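Local coordinates for stage 0 sporulation protein A homolog (Desulfitobacterium hafniense, PDB 3MJQ) that may regulate sporulation genes and act as a diguanylate cyclase, the fragment here being its PAS domain, whose own role is unknown, at residues E57-L60 and A61-A65. The protein carries 1 engineered substitution. Residues are numbered along the deposited sequence; the frame is centred on the assembly and turned at random.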
loop_
_atom_site.group_PDB
_atom_site.type_symbol
_atom_site.label_atom_id
_atom_site.label_comp_id
_atom_site.label_asym_id
_atom_site.label_seq_id
_atom_site.Cartn_x
_atom_site.Cartn_y
_atom_site.Cartn_z
ATOM N N GLU A 57 19.872 10.598 5.172
ATOM C CA GLU A 57 19.045 11.674 5.711
ATOM C C GLU A 57 18.521 12.608 4.610
ATOM O O GLU A 57 17.515 13.298 4.790
ATOM C CB GLU A 57 19.826 12.472 6.753
ATOM C CG GLU A 57 18.953 13.449 7.498
ATOM C CD GLU A 57 19.668 14.114 8.641
ATOM O OE1 GLU A 57 20.719 14.751 8.391
ATOM O OE2 GLU A 57 19.174 14.004 9.789
ATOM N N LYS A 58 19.204 12.612 3.468
ATOM C CA LYS A 58 18.801 13.448 2.353
ATOM C C LYS A 58 17.681 12.793 1.575
ATOM O O LYS A 58 16.703 13.447 1.233
ATOM C CB LYS A 58 19.981 13.718 1.428
ATOM C CG LYS A 58 20.504 15.147 1.501
ATOM C CD LYS A 58 19.576 16.152 0.794
ATOM C CE LYS A 58 20.147 17.579 0.815
ATOM N NZ LYS A 58 19.377 18.524 -0.050
ATOM N N ILE A 59 17.825 11.504 1.289
ATOM C CA ILE A 59 16.796 10.775 0.550
ATOM C C ILE A 59 15.469 10.932 1.279
ATOM O O ILE A 59 14.457 11.311 0.688
ATOM C CB ILE A 59 17.125 9.271 0.463
ATOM C CG1 ILE A 59 18.468 9.074 -0.242
ATOM C CG2 ILE A 59 16.029 8.533 -0.297
ATOM C CD1 ILE A 59 18.441 9.387 -1.714
ATOM N N LEU A 60 15.492 10.643 2.574
ATOM C CA LEU A 60 14.301 10.749 3.406
ATOM C C LEU A 60 13.723 12.140 3.246
ATOM O O LEU A 60 12.511 12.327 3.246
ATOM C CB LEU A 60 14.647 10.496 4.879
ATOM C CG LEU A 60 13.439 10.403 5.814
ATOM C CD1 LEU A 60 12.484 9.370 5.283
ATOM C CD2 LEU A 60 13.871 10.029 7.216
ATOM N N ALA A 61 14.607 13.118 3.113
ATOM C CA ALA A 61 14.197 14.496 2.933
ATOM C C ALA A 61 13.404 14.625 1.634
ATOM O O ALA A 61 12.316 15.194 1.624
ATOM C CB ALA A 61 15.414 15.390 2.897
ATOM N N GLU A 62 13.946 14.091 0.543
ATOM C CA GLU A 62 13.282 14.145 -0.756
ATOM C C GLU A 62 11.932 13.427 -0.734
ATOM O O GLU A 62 10.943 13.935 -1.262
ATOM C CB GLU A 62 14.154 13.488 -1.821
ATOM C CG GLU A 62 15.518 14.105 -2.015
ATOM C CD GLU A 62 16.401 13.235 -2.888
ATOM O OE1 GLU A 62 15.854 12.399 -3.643
ATOM O OE2 GLU A 62 17.639 13.385 -2.829
ATOM N N LEU A 63 11.905 12.238 -0.133
ATOM C CA LEU A 63 10.687 11.434 -0.057
ATOM C C LEU A 63 9.491 12.218 0.443
ATOM O O LEU A 63 8.386 12.049 -0.070
ATOM C CB LEU A 63 10.892 10.202 0.834
ATOM C CG LEU A 63 11.907 9.170 0.338
ATOM C CD1 LEU A 63 11.702 7.854 1.085
ATOM C CD2 LEU A 63 11.747 8.961 -1.152
ATOM N N PHE A 64 9.712 13.063 1.447
ATOM C CA PHE A 64 8.643 13.886 2.004
ATOM C C PHE A 64 8.289 15.018 1.041
ATOM O O PHE A 64 7.132 15.422 0.944
ATOM C CB PHE A 64 9.079 14.468 3.345
ATOM C CG PHE A 64 8.861 13.549 4.504
ATOM C CD1 PHE A 64 7.622 13.482 5.126
ATOM C CD2 PHE A 64 9.893 12.756 4.982
ATOM C CE1 PHE A 64 7.414 12.638 6.211
ATOM C CE2 PHE A 64 9.696 11.908 6.067
ATOM C CZ PHE A 64 8.455 11.849 6.681
ATOM N N ALA A 65 9.297 15.525 0.331
ATOM C CA ALA A 65 9.101 16.598 -0.641
ATOM C C ALA A 65 8.199 16.110 -1.767
ATOM O O ALA A 65 7.503 16.902 -2.394
ATOM C CB ALA A 65 10.447 17.049 -1.210
#
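Leu60 and Phe64, one helical turn apart, lie alongside each other and point the same way, so that Leu60 CD1 meets Phe64 CE2 at 3.9 Å. Leu60 carries CG anti to its amide nitrogen (chi1 -172°), which sets it beside the carbonyl carbon, and from there both CG and CD1 reach the rim of the ring at CE2. The aromatic group also brings an edge to the backbone: Leu60 O lies in the ring plane, 3.2 Å from Phe64 CD2. That same carbonyl accepts a weak hydrogen bond from Phe64 N, at 3.4 Å.

One residue back, the next pair, Ile59 and Leu63, is more firmly tied. Leu63 N donates to Ile59 O at 2.8 Å with an N-H...O angle of 168°, while the methyl branch Ile59 CG2 rests 4.2 Å from Leu63 CG. The N-H of Ala61 reaches back to Glu57 O in a weak bond of 3.4 Å, and Ala61 O receives weak bonds from Phe64 N and Ala65 N.

Beyond this turn, Leu60 and Phe64 both touch Ile15 of strand 11-16, while Leu63 and Phe64 touch Leu100 of strand 98-106. Lys58 and Glu62 lie on the other, more polar flank. The i to i+4 pairings are those of an alpha helix, and this division of side chains makes helix 53-65 amphipathic, packed by its apolar side against the antiparallel sheet of the PAS fold.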